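Long-range contacts in interferon alpha/beta receptor 1 (Mus musculus, PDB 3WCY), which pairs with IFNAR2 to form the heterodimeric cell-surface receptor for type I interferons, whose binding activates the JAK-STAT signalling cascade: residues P105-E110 with L174-I179; K362-L367 with E394-G399. All coordinates share one frame; numbering follows the deposited sequence.

Contact 1 of 2, residues P105-E110 with L174-I179; sequences PEVRLE and LEVKAI
Apolar side chains carry the contact of P105, V107 and L109 with L174, V176 and A178, and no hydrogen bond runs from one segment to the other. At one end the pyrrolidine ring of P105 lies over the backbone between V176 and A178: its CD is 3.5 Å from V176 O and 3.8 Å from A178 CB, and its CG is 3.9 Å from V176 CG1. V176 fills the middle with both methyls. While CG1, anti to the backbone N (chi1 -178°), reaches P105, CG2 meets V107 CG2 at 4.1 Å. At the far end L109 CD2 comes down on the branch of L174, 3.6 Å from L174 CG.

This is the core of the second fibronectin type III domain, a beta sandwich in which strand 106-111 of the three-stranded sheet packs against strand 171-179 of the four-stranded sheet, the two running roughly antiparallel. I141 and I143 close on L174 from the adjoining strand 138-145, and V118 touches V107 from strand 116-121.

Around this layer Q193 NE2 hydrogen-bonds to V107 O and S190 OG pairs with V176 N. E106, its CB pointing away from L174-I179, salt-bridges R108 (E106 OE1 to R108 NH2, 3.1 Å).

Contact 2 of 2, residues K362-L367 with E394-G399; sequences KNLQPL and EKTRPG
T396 sits under the bend made by Q365, P366 and L367, where the loop between strands 358-361 and 369-376 of the fourth fibronectin type III domain meets the chain leaving strand 392-395. With OG1 placed between its own backbone N and carbonyl carbon (chi1 55°), T396 directs the hydroxyl at the loop backbone. T396 OG1 lies 3.4 Å from Q365 O, a weak hydrogen bond at most. L367 N is 2.8 Å from the same oxygen, T396 OG1, but the angle is too poor for a bond. The firmer partner of the hydroxyl is the next amide along, T368 N. The threonine methyl sits beside the carbonyl of Q365 and reaches toward L364, T396 CG2 standing 4.3 Å from L364 CD1.

Beyond the threonine, two prolines and a leucine form a shallow surface contact. P366 CB rests 3.5 Å from R397 O. L367 lies across P398 at about a right angle, its CD2 3.8 Å from P398 CB. Although the CB of L367 leads off from the other segment, CG is anti to the carbonyl carbon (chi1 -58°), which brings the branch back over the proline.

In the next shell, L321 of strand 321-326 touches both L364 and T396, and M317 and S318 pack on R397. Backbone hydrogen bonds join T396 to T368 and E394 to Y370, so the end of strand 392-395 stays paired with the start of strand 369-376, close to the C371-C393 disulfide. Y370 also packs against L364 and T396. It forms a tyrosine corner, reaching back to the loop ahead of its strand, where its OH accepts a hydrogen bond from Q365 N.

From the N terminus the chain passes through the first fibronectin type III domain and opens contact 1 at 105-110. It closes that contact 64 residues later at 174-179, tying the opening strand of the second domain across the sandwich to the other sheet. The third domain follows before contact 2 opens at 362-367 and closes after a shorter excursion at 394-399, in the fourth domain. The two loops are in series, neither nested nor crossed. The centres of contacts 1 and 2 are about 55 Å apart and their nearest atoms about 37 Å apart. Contact 1 joins two sheets through a buried interior; contact 2 joins a loop to the segment following strand 392-395, at the surface.

Contact 1 of 2, residues P105-E110 with L174-I179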
loop_
_atom_site.group_PDB
_atom_site.type_symbol
_atom_site.label_atom_id
_atom_site.label_comp_id
_atom_site.label_asym_id
_atom_site.label_seq_id
_atom_site.Cartn_x
_atom_site.Cartn_y
_atom_site.Cartn_z
ATOM N N PRO A 105 -8.143 13.895 11.685
ATOM C CA PRO A 105 -7.000 13.154 12.247
ATOM C C PRO A 105 -6.132 14.015 13.169
ATOM O O PRO A 105 -5.993 15.216 12.924
ATOM C CB PRO A 105 -6.232 12.698 11.004
ATOM C CG PRO A 105 -6.543 13.697 9.971
ATOM C CD PRO A 105 -7.908 14.260 10.274
ATOM N N GLU A 106 -5.568 13.417 14.233
ATOM C CA GLU A 106 -4.695 14.145 15.156
ATOM C C GLU A 106 -3.345 14.420 14.454
ATOM O O GLU A 106 -2.757 13.509 13.863
ATOM C CB GLU A 106 -4.524 13.379 16.483
ATOM C CG GLU A 106 -3.932 14.214 17.611
ATOM C CD GLU A 106 -3.681 13.475 18.913
ATOM O OE1 GLU A 106 -4.380 13.779 19.908
ATOM O OE2 GLU A 106 -2.771 12.614 18.950
ATOM N N VAL A 107 -2.884 15.685 14.489
ATOM C CA VAL A 107 -1.648 16.083 13.808
ATOM C C VAL A 107 -0.668 16.860 14.687
ATOM O O VAL A 107 -1.060 17.831 15.327
ATOM C CB VAL A 107 -1.915 16.732 12.410
ATOM C CG1 VAL A 107 -3.173 17.593 12.408
ATOM C CG2 VAL A 107 -0.714 17.523 11.895
ATOM N N ARG A 108 0.601 16.415 14.720
ATOM C CA ARG A 108 1.676 17.085 15.459
ATOM C C ARG A 108 2.790 17.411 14.474
ATOM O O ARG A 108 3.247 16.529 13.745
ATOM C CB ARG A 108 2.219 16.235 16.636
ATOM C CG ARG A 108 1.175 15.654 17.604
ATOM C CD ARG A 108 0.469 16.673 18.488
ATOM N NE ARG A 108 -0.670 16.064 19.178
ATOM C CZ ARG A 108 -1.407 16.671 20.101
ATOM N NH1 ARG A 108 -1.129 17.916 20.473
ATOM N NH2 ARG A 108 -2.423 16.036 20.670
ATOM N N LEU A 109 3.217 18.682 14.447
ATOM C CA LEU A 109 4.259 19.174 13.540
ATOM C C LEU A 109 5.651 19.176 14.171
ATOM O O LEU A 109 5.798 19.434 15.368
ATOM C CB LEU A 109 3.913 20.582 13.019
ATOM C CG LEU A 109 2.535 20.762 12.384
ATOM C CD1 LEU A 109 2.158 22.191 12.340
ATOM C CD2 LEU A 109 2.487 20.177 11.002
ATOM N N GLU A 110 6.664 18.896 13.346
ATOM C CA GLU A 110 8.078 18.863 13.709
ATOM C C GLU A 110 8.828 19.513 12.540
ATOM O O GLU A 110 8.591 19.130 11.392
ATOM C CB GLU A 110 8.514 17.404 13.909
ATOM C CG GLU A 110 9.791 17.233 14.714
ATOM C CD GLU A 110 10.619 15.991 14.426
ATOM O OE1 GLU A 110 10.095 15.040 13.801
ATOM O OE2 GLU A 110 11.802 15.969 14.842
ATOM N N LEU A 174 -0.434 24.317 8.381
ATOM C CA LEU A 174 -0.877 23.006 7.896
ATOM C C LEU A 174 -2.336 22.641 8.177
ATOM O O LEU A 174 -2.923 23.097 9.160
ATOM C CB LEU A 174 0.031 21.905 8.487
ATOM C CG LEU A 174 1.429 21.647 7.888
ATOM C CD1 LEU A 174 1.366 21.168 6.482
ATOM C CD2 LEU A 174 2.417 22.789 8.117
ATOM N N GLU A 175 -2.888 21.757 7.319
ATOM C CA GLU A 175 -4.249 21.225 7.381
ATOM C C GLU A 175 -4.262 19.794 6.803
ATOM O O GLU A 175 -3.891 19.594 5.643
ATOM C CB GLU A 175 -5.218 22.142 6.614
ATOM C CG GLU A 175 -6.395 22.614 7.455
ATOM C CD GLU A 175 -7.482 23.407 6.745
ATOM O OE1 GLU A 175 -7.381 23.598 5.509
ATOM O OE2 GLU A 175 -8.448 23.821 7.428
ATOM N N VAL A 176 -4.647 18.799 7.630
ATOM C CA VAL A 176 -4.674 17.379 7.247
ATOM C C VAL A 176 -6.100 16.837 7.262
ATOM O O VAL A 176 -6.799 16.943 8.271
ATOM C CB VAL A 176 -3.715 16.506 8.109
ATOM C CG1 VAL A 176 -3.728 15.045 7.669
ATOM C CG2 VAL A 176 -2.293 17.053 8.088
ATOM N N LYS A 177 -6.505 16.234 6.140
ATOM C CA LYS A 177 -7.811 15.623 5.921
ATOM C C LYS A 177 -7.662 14.087 5.895
ATOM O O LYS A 177 -6.765 13.561 5.218
ATOM C CB LYS A 177 -8.380 16.130 4.580
ATOM C CG LYS A 177 -9.805 15.710 4.249
ATOM C CD LYS A 177 -10.208 16.233 2.871
ATOM C CE LYS A 177 -11.705 16.379 2.676
ATOM N NZ LYS A 177 -12.255 17.584 3.357
ATOM N N ALA A 178 -8.539 13.375 6.626
ATOM C CA ALA A 178 -8.550 11.912 6.613
ATOM C C ALA A 178 -9.615 11.472 5.631
ATOM O O ALA A 178 -10.767 11.909 5.720
ATOM C CB ALA A 178 -8.851 11.362 7.997
ATOM N N ILE A 179 -9.231 10.660 4.652
ATOM C CA ILE A 179 -10.193 10.179 3.660
ATOM C C ILE A 179 -10.283 8.663 3.609
ATOM O O ILE A 179 -9.266 7.995 3.784
ATOM C CB ILE A 179 -10.037 10.845 2.262
ATOM C CG1 ILE A 179 -8.574 10.826 1.758
ATOM C CG2 ILE A 179 -10.610 12.269 2.280
ATOM C CD1 ILE A 179 -8.410 10.942 0.223
#

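Contact 2 of 2, residues K362-L367 with E394-G399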
loop_
_atom_site.group_PDB
_atom_site.type_symbol
_atom_site.label_atom_id
_atom_site.label_comp_id
_atom_site.label_asym_id
_atom_site.label_seq_id
_atom_site.Cartn_x
_atom_site.Cartn_y
_atom_site.Cartn_z
ATOM N N LYS A 362 2.499 8.394 -36.192
ATOM C CA LYS A 362 2.102 9.381 -37.192
ATOM C C LYS A 362 2.888 10.690 -37.114
ATOM O O LYS A 362 3.432 11.032 -36.059
ATOM C CB LYS A 362 0.575 9.593 -37.233
ATOM C CG LYS A 362 -0.094 9.970 -35.908
ATOM C CD LYS A 362 -1.599 9.638 -35.883
ATOM C CE LYS A 362 -2.481 10.555 -36.712
ATOM N NZ LYS A 362 -2.647 10.068 -38.113
ATOM N N ASN A 363 2.977 11.385 -38.266
ATOM C CA ASN A 363 3.675 12.651 -38.480
ATOM C C ASN A 363 5.191 12.560 -38.248
ATOM O O ASN A 363 5.770 13.378 -37.534
ATOM C CB ASN A 363 3.001 13.820 -37.732
ATOM C CG ASN A 363 1.527 13.965 -38.013
ATOM O OD1 ASN A 363 1.103 14.223 -39.145
ATOM N ND2 ASN A 363 0.716 13.809 -36.979
ATOM N N LEU A 364 5.832 11.559 -38.861
ATOM C CA LEU A 364 7.284 11.381 -38.804
ATOM C C LEU A 364 7.897 11.999 -40.074
ATOM O O LEU A 364 7.223 12.069 -41.106
ATOM C CB LEU A 364 7.661 9.892 -38.732
ATOM C CG LEU A 364 7.184 9.082 -37.529
ATOM C CD1 LEU A 364 7.221 7.622 -37.838
ATOM C CD2 LEU A 364 8.042 9.333 -36.307
ATOM N N GLN A 365 9.165 12.440 -40.003
ATOM C CA GLN A 365 9.866 13.012 -41.154
ATOM C C GLN A 365 10.111 11.877 -42.176
ATOM O O GLN A 365 10.491 10.780 -41.762
ATOM C CB GLN A 365 11.182 13.684 -40.702
ATOM C CG GLN A 365 11.854 14.588 -41.749
ATOM C CD GLN A 365 11.063 15.820 -42.154
ATOM O OE1 GLN A 365 10.401 16.482 -41.343
ATOM N NE2 GLN A 365 11.157 16.186 -43.425
ATOM N N PRO A 366 9.819 12.071 -43.488
ATOM C CA PRO A 366 10.009 10.969 -44.444
ATOM C C PRO A 366 11.476 10.686 -44.758
ATOM O O PRO A 366 12.338 11.516 -44.453
ATOM C CB PRO A 366 9.234 11.429 -45.691
ATOM C CG PRO A 366 8.553 12.711 -45.312
ATOM C CD PRO A 366 9.326 13.277 -44.174
ATOM N N LEU A 367 11.753 9.498 -45.347
ATOM C CA LEU A 367 13.081 9.010 -45.753
ATOM C C LEU A 367 14.132 9.049 -44.619
ATOM O O LEU A 367 15.308 9.333 -44.865
ATOM C CB LEU A 367 13.583 9.741 -47.026
ATOM C CG LEU A 367 12.694 9.657 -48.272
ATOM C CD1 LEU A 367 12.760 10.946 -49.075
ATOM C CD2 LEU A 367 13.041 8.451 -49.126
ATOM N N GLU A 394 13.665 0.847 -38.619
ATOM C CA GLU A 394 12.997 0.869 -39.924
ATOM C C GLU A 394 12.935 2.282 -40.527
ATOM O O GLU A 394 12.587 3.243 -39.836
ATOM C CB GLU A 394 11.598 0.227 -39.849
ATOM C CG GLU A 394 10.820 0.173 -41.164
ATOM C CD GLU A 394 11.426 -0.634 -42.301
ATOM O OE1 GLU A 394 11.718 -1.834 -42.096
ATOM O OE2 GLU A 394 11.566 -0.075 -43.414
ATOM N N LYS A 395 13.271 2.391 -41.821
ATOM C CA LYS A 395 13.226 3.641 -42.567
ATOM C C LYS A 395 11.816 3.847 -43.103
ATOM O O LYS A 395 11.183 2.895 -43.565
ATOM C CB LYS A 395 14.245 3.632 -43.713
ATOM N N THR A 396 11.328 5.093 -43.044
ATOM C CA THR A 396 9.994 5.504 -43.500
ATOM C C THR A 396 9.839 5.406 -45.037
ATOM O O THR A 396 10.723 4.883 -45.721
ATOM C CB THR A 396 9.681 6.923 -42.977
ATOM O OG1 THR A 396 10.719 7.814 -43.388
ATOM C CG2 THR A 396 9.515 6.977 -41.463
ATOM N N ARG A 397 8.706 5.902 -45.570
ATOM C CA ARG A 397 8.410 5.918 -47.005
ATOM C C ARG A 397 8.484 7.361 -47.571
ATOM O O ARG A 397 8.254 8.307 -46.808
ATOM C CB ARG A 397 7.044 5.271 -47.277
ATOM C CG ARG A 397 7.146 3.795 -47.625
ATOM C CD ARG A 397 5.790 3.126 -47.822
ATOM N NE ARG A 397 4.984 3.761 -48.871
ATOM C CZ ARG A 397 5.084 3.497 -50.171
ATOM N NH1 ARG A 397 5.967 2.609 -50.612
ATOM N NH2 ARG A 397 4.305 4.124 -51.041
ATOM N N PRO A 398 8.817 7.562 -48.880
ATOM C CA PRO A 398 8.930 8.939 -49.405
ATOM C C PRO A 398 7.620 9.735 -49.475
ATOM O O PRO A 398 7.561 10.847 -48.942
ATOM C CB PRO A 398 9.593 8.753 -50.773
ATOM C CG PRO A 398 9.250 7.369 -51.178
ATOM C CD PRO A 398 9.156 6.562 -49.916
ATOM N N GLY A 399 6.593 9.166 -50.111
ATOM C CA GLY A 399 5.288 9.803 -50.258
ATOM C C GLY A 399 4.669 9.630 -51.630
ATOM O O GLY A 399 4.872 10.469 -52.513
#